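Local coordinates for T-cell surface glycoprotein CD1A1 antigen (Gallus gallus, PDB 3JVG) that probably presents lipid antigens at the cell surface to T cells, as other CD1 molecules do, through an MHC-I-like groove, at residues Ser5-Gln17 against Val24-Gly36. Residues are numbered along the deposited sequence; the frame is centred on the assembly and turned at random.
Sequences SHMLKLLHFATFQ and VGGLGLLGDVKMG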
loop_
_atom_site.group_PDB
_atom_site.type_symbol
_atom_site.label_atom_id
_atom_site.label_comp_id
_atom_site.label_asym_id
_atom_site.label_seq_id
_atom_site.Cartn_x
_atom_site.Cartn_y
_atom_site.Cartn_z
ATOM N N SER A 5 0.863 -14.594 12.243
ATOM C CA SER A 5 0.076 -13.302 12.243
ATOM C C SER A 5 -0.769 -12.984 10.984
ATOM O O SER A 5 -0.263 -12.990 9.862
ATOM C CB SER A 5 0.964 -12.115 12.639
ATOM O OG SER A 5 0.485 -10.875 12.134
ATOM N N HIS A 6 -2.050 -12.669 11.207
ATOM C CA HIS A 6 -2.966 -12.241 10.143
ATOM C C HIS A 6 -3.781 -11.012 10.513
ATOM O O HIS A 6 -4.042 -10.741 11.681
ATOM C CB HIS A 6 -3.925 -13.385 9.809
ATOM C CG HIS A 6 -3.229 -14.586 9.261
ATOM N ND1 HIS A 6 -2.807 -15.624 10.063
ATOM C CD2 HIS A 6 -2.815 -14.881 8.005
ATOM C CE1 HIS A 6 -2.183 -16.520 9.320
ATOM N NE2 HIS A 6 -2.187 -16.100 8.068
ATOM N N MET A 7 -4.233 -10.302 9.496
ATOM C CA MET A 7 -4.878 -9.018 9.683
ATOM C C MET A 7 -5.951 -8.820 8.635
ATOM O O MET A 7 -5.753 -9.098 7.461
ATOM C CB MET A 7 -3.831 -7.912 9.562
ATOM C CG MET A 7 -4.370 -6.511 9.399
ATOM S SD MET A 7 -3.071 -5.227 9.491
ATOM C CE MET A 7 -2.725 -5.224 11.243
ATOM N N LEU A 8 -7.068 -8.286 9.070
ATOM C CA LEU A 8 -8.144 -7.916 8.198
ATOM C C LEU A 8 -8.212 -6.420 8.387
ATOM O O LEU A 8 -8.361 -5.974 9.561
ATOM C CB LEU A 8 -9.470 -8.546 8.675
ATOM C CG LEU A 8 -10.699 -8.154 7.867
ATOM C CD1 LEU A 8 -10.322 -8.297 6.435
ATOM C CD2 LEU A 8 -11.733 -9.084 8.161
ATOM N N LYS A 9 -8.170 -5.671 7.285
ATOM C CA LYS A 9 -8.168 -4.238 7.368
ATOM C C LYS A 9 -9.077 -3.542 6.345
ATOM O O LYS A 9 -8.979 -3.781 5.120
ATOM C CB LYS A 9 -6.748 -3.699 7.184
ATOM C CG LYS A 9 -6.620 -2.261 7.491
ATOM C CD LYS A 9 -5.308 -1.682 6.933
ATOM C CE LYS A 9 -4.091 -2.029 7.711
ATOM N NZ LYS A 9 -2.878 -1.958 6.788
ATOM N N LEU A 10 -9.919 -2.659 6.831
ATOM C CA LEU A 10 -10.765 -1.880 5.951
ATOM C C LEU A 10 -10.272 -0.458 5.978
ATOM O O LEU A 10 -10.171 0.152 7.068
ATOM C CB LEU A 10 -12.215 -1.907 6.426
ATOM C CG LEU A 10 -12.881 -3.297 6.537
ATOM C CD1 LEU A 10 -14.305 -3.140 7.112
ATOM C CD2 LEU A 10 -12.927 -4.027 5.141
ATOM N N LEU A 11 -10.051 0.088 4.796
ATOM C CA LEU A 11 -9.556 1.436 4.635
ATOM C C LEU A 11 -10.630 2.276 3.942
ATOM O O LEU A 11 -11.276 1.854 2.933
ATOM C CB LEU A 11 -8.335 1.366 3.738
ATOM C CG LEU A 11 -7.058 0.660 4.218
ATOM C CD1 LEU A 11 -5.905 0.906 3.178
ATOM C CD2 LEU A 11 -6.595 1.121 5.756
ATOM N N HIS A 12 -10.817 3.480 4.418
ATOM C CA HIS A 12 -11.744 4.391 3.766
ATOM C C HIS A 12 -11.084 5.774 3.686
ATOM O O HIS A 12 -10.238 6.148 4.546
ATOM C CB HIS A 12 -13.044 4.373 4.567
ATOM C CG HIS A 12 -13.762 5.694 4.689
ATOM N ND1 HIS A 12 -13.516 6.585 5.722
ATOM C CD2 HIS A 12 -14.800 6.220 3.982
ATOM C CE1 HIS A 12 -14.337 7.617 5.618
ATOM N NE2 HIS A 12 -15.118 7.428 4.565
ATOM N N PHE A 13 -11.391 6.522 2.633
ATOM C CA PHE A 13 -10.929 7.913 2.597
ATOM C C PHE A 13 -11.954 8.756 1.916
ATOM O O PHE A 13 -12.746 8.246 1.108
ATOM C CB PHE A 13 -9.583 8.104 1.918
ATOM C CG PHE A 13 -9.474 7.499 0.515
ATOM C CD1 PHE A 13 -9.677 8.290 -0.616
ATOM C CD2 PHE A 13 -9.085 6.164 0.350
ATOM C CE1 PHE A 13 -9.555 7.778 -1.877
ATOM C CE2 PHE A 13 -8.949 5.615 -0.938
ATOM C CZ PHE A 13 -9.186 6.427 -2.043
ATOM N N ALA A 14 -11.933 10.054 2.241
ATOM C CA ALA A 14 -12.913 11.008 1.718
ATOM C C ALA A 14 -12.308 12.395 1.572
ATOM O O ALA A 14 -11.744 12.964 2.521
ATOM C CB ALA A 14 -14.143 11.051 2.620
ATOM N N THR A 15 -12.402 12.937 0.374
ATOM C CA THR A 15 -12.031 14.311 0.170
ATOM C C THR A 15 -13.314 15.140 0.182
ATOM O O THR A 15 -14.178 15.011 -0.711
ATOM C CB THR A 15 -11.330 14.519 -1.210
ATOM O OG1 THR A 15 -10.216 13.641 -1.315
ATOM C CG2 THR A 15 -10.848 15.908 -1.326
ATOM N N PHE A 16 -13.443 16.017 1.151
ATOM C CA PHE A 16 -14.572 16.928 1.113
ATOM C C PHE A 16 -14.252 18.132 0.264
ATOM O O PHE A 16 -13.445 18.981 0.652
ATOM C CB PHE A 16 -14.998 17.297 2.534
ATOM C CG PHE A 16 -15.418 16.090 3.352
ATOM C CD1 PHE A 16 -14.463 15.171 3.804
ATOM C CD2 PHE A 16 -16.788 15.816 3.591
ATOM C CE1 PHE A 16 -14.835 14.037 4.505
ATOM C CE2 PHE A 16 -17.172 14.644 4.303
ATOM C CZ PHE A 16 -16.179 13.775 4.766
ATOM N N GLN A 17 -14.861 18.225 -0.901
ATOM C CA GLN A 17 -14.553 19.365 -1.790
ATOM C C GLN A 17 -15.320 20.661 -1.466
ATOM O O GLN A 17 -14.768 21.750 -1.593
ATOM C CB GLN A 17 -14.753 18.981 -3.247
ATOM C CG GLN A 17 -14.062 17.673 -3.612
ATOM C CD GLN A 17 -14.209 17.358 -5.076
ATOM O OE1 GLN A 17 -15.284 16.927 -5.518
ATOM N NE2 GLN A 17 -13.134 17.586 -5.851
ATOM N N VAL A 24 -15.309 9.631 -2.231
ATOM C CA VAL A 24 -15.008 8.611 -1.253
ATOM C C VAL A 24 -14.293 7.467 -1.940
ATOM O O VAL A 24 -14.573 7.148 -3.104
ATOM C CB VAL A 24 -16.315 8.085 -0.638
ATOM C CG1 VAL A 24 -16.053 7.042 0.427
ATOM C CG2 VAL A 24 -17.160 9.246 -0.047
ATOM N N GLY A 25 -13.401 6.806 -1.245
ATOM C CA GLY A 25 -12.934 5.527 -1.751
ATOM C C GLY A 25 -12.762 4.591 -0.573
ATOM O O GLY A 25 -12.722 5.043 0.562
ATOM N N GLY A 26 -12.695 3.287 -0.841
ATOM C CA GLY A 26 -12.340 2.348 0.205
ATOM C C GLY A 26 -11.848 1.019 -0.299
ATOM O O GLY A 26 -12.208 0.598 -1.424
ATOM N N LEU A 27 -11.061 0.351 0.535
ATOM C CA LEU A 27 -10.394 -0.916 0.228
ATOM C C LEU A 27 -10.486 -1.861 1.390
ATOM O O LEU A 27 -10.466 -1.419 2.556
ATOM C CB LEU A 27 -8.890 -0.673 -0.011
ATOM C CG LEU A 27 -8.234 -0.743 -1.383
ATOM C CD1 LEU A 27 -6.694 -0.997 -1.247
ATOM C CD2 LEU A 27 -8.846 -1.797 -2.313
ATOM N N GLY A 28 -10.593 -3.150 1.087
ATOM C CA GLY A 28 -10.652 -4.251 2.091
ATOM C C GLY A 28 -9.381 -5.077 1.889
ATOM O O GLY A 28 -9.066 -5.456 0.750
ATOM N N LEU A 29 -8.612 -5.305 2.946
ATOM C CA LEU A 29 -7.387 -6.049 2.800
ATOM C C LEU A 29 -7.307 -7.177 3.783
ATOM O O LEU A 29 -7.720 -7.027 4.939
ATOM C CB LEU A 29 -6.169 -5.130 3.029
ATOM C CG LEU A 29 -5.951 -3.945 2.073
ATOM C CD1 LEU A 29 -5.082 -2.855 2.705
ATOM C CD2 LEU A 29 -5.348 -4.399 0.753
ATOM N N LEU A 30 -6.723 -8.269 3.327
ATOM C CA LEU A 30 -6.399 -9.405 4.135
ATOM C C LEU A 30 -4.890 -9.561 3.951
ATOM O O LEU A 30 -4.398 -10.078 2.929
ATOM C CB LEU A 30 -7.178 -10.619 3.586
ATOM C CG LEU A 30 -7.620 -11.807 4.461
ATOM C CD1 LEU A 30 -7.196 -13.149 3.925
ATOM C CD2 LEU A 30 -7.416 -11.674 5.985
ATOM N N GLY A 31 -4.143 -9.099 4.938
ATOM C CA GLY A 31 -2.699 -8.885 4.761
ATOM C C GLY A 31 -2.497 -7.907 3.610
ATOM O O GLY A 31 -3.009 -6.751 3.642
ATOM N N ASP A 32 -1.778 -8.330 2.572
ATOM C CA ASP A 32 -1.635 -7.451 1.396
ATOM C C ASP A 32 -2.494 -7.980 0.248
ATOM O O ASP A 32 -2.300 -7.573 -0.870
ATOM C CB ASP A 32 -0.168 -7.320 0.927
ATOM C CG ASP A 32 0.473 -8.663 0.620
ATOM O OD1 ASP A 32 -0.187 -9.701 0.795
ATOM O OD2 ASP A 32 1.667 -8.706 0.192
ATOM N N VAL A 33 -3.389 -8.925 0.518
ATOM C CA VAL A 33 -4.294 -9.415 -0.521
ATOM C C VAL A 33 -5.530 -8.517 -0.563
ATOM O O VAL A 33 -6.261 -8.382 0.466
ATOM C CB VAL A 33 -4.724 -10.849 -0.265
ATOM C CG1 VAL A 33 -5.781 -11.270 -1.304
ATOM C CG2 VAL A 33 -3.510 -11.829 -0.208
ATOM N N LYS A 34 -5.758 -7.875 -1.714
ATOM C CA LYS A 34 -6.894 -6.959 -1.841
ATOM C C LYS A 34 -8.188 -7.747 -2.008
ATOM O O LYS A 34 -8.357 -8.421 -3.017
ATOM C CB LYS A 34 -6.674 -5.985 -2.987
ATOM C CG LYS A 34 -5.606 -4.903 -2.635
ATOM C CD LYS A 34 -5.229 -4.062 -3.887
ATOM C CE LYS A 34 -4.233 -2.915 -3.543
ATOM N NZ LYS A 34 -4.095 -1.831 -4.617
ATOM N N MET A 35 -9.095 -7.662 -1.013
ATOM C CA MET A 35 -10.324 -8.452 -1.052
ATOM C C MET A 35 -11.326 -7.783 -1.967
ATOM O O MET A 35 -12.001 -8.448 -2.713
ATOM C CB MET A 35 -10.926 -8.631 0.343
ATOM C CG MET A 35 -10.030 -9.474 1.260
ATOM S SD MET A 35 -10.912 -9.727 2.808
ATOM C CE MET A 35 -10.938 -8.052 3.419
ATOM N N GLY A 36 -11.420 -6.468 -1.903
ATOM C CA GLY A 36 -12.334 -5.710 -2.737
ATOM C C GLY A 36 -12.263 -4.217 -2.450
ATOM O O GLY A 36 -11.379 -3.728 -1.725
#
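Phe13 lays its ring flat over Gly25: the glycine CA sits 4.0 Å from the centroid of the Phe13 ring, 16° off the ring normal, a CH-pi contact over one face. A chi1 of 53° brings this about, wedging the Phe13 CG between its own N and carbonyl carbon and swinging the ring across to the neighbouring strand. Gly25, with no side chain, lets the ring lie directly against the backbone of its strand. Beneath it, Phe13 and Gly25 exchange two backbone hydrogen bonds. Leu11 and Leu27 form the next such pair, with Leu11 N reaching Leu27 O at 2.7 Å in an almost straight bond (177°), and Lys9 with Leu29 the third. On the same face as Phe13, Leu11 CD1 meets Leu29 CD1 at 3.9 Å.

These are the first two strands of the MHC-I-like platform, an antiparallel hairpin on whose sheet the two long helices rest. At its far end Gly31 N donates to Met7 O at 3.0 Å, just where a type II' turn from Leu30 to Val33 sends the chain into the next strand; Gly31 has the positive phi that suits this turn.

The other face looks to the helices. Here Val24 CG1 packs 3.9 Å from His12 CD2, while Leu30 CD2 closes to 3.4 Å from Met7 O. The His12 ring is fixed by a hydrogen bond between its ND1 and Ser93 OG and by edge-to-face contacts with Tyr71 and Phe75; Leu8 and Leu30 both pack on Leu166 of helix 148-172. Below the sheet, the other protein chain of the assembly covers Phe13 with an aromatic side chain, edge-to-face, and an acidic side chain of that same chain forms a salt bridge with Lys9 NZ.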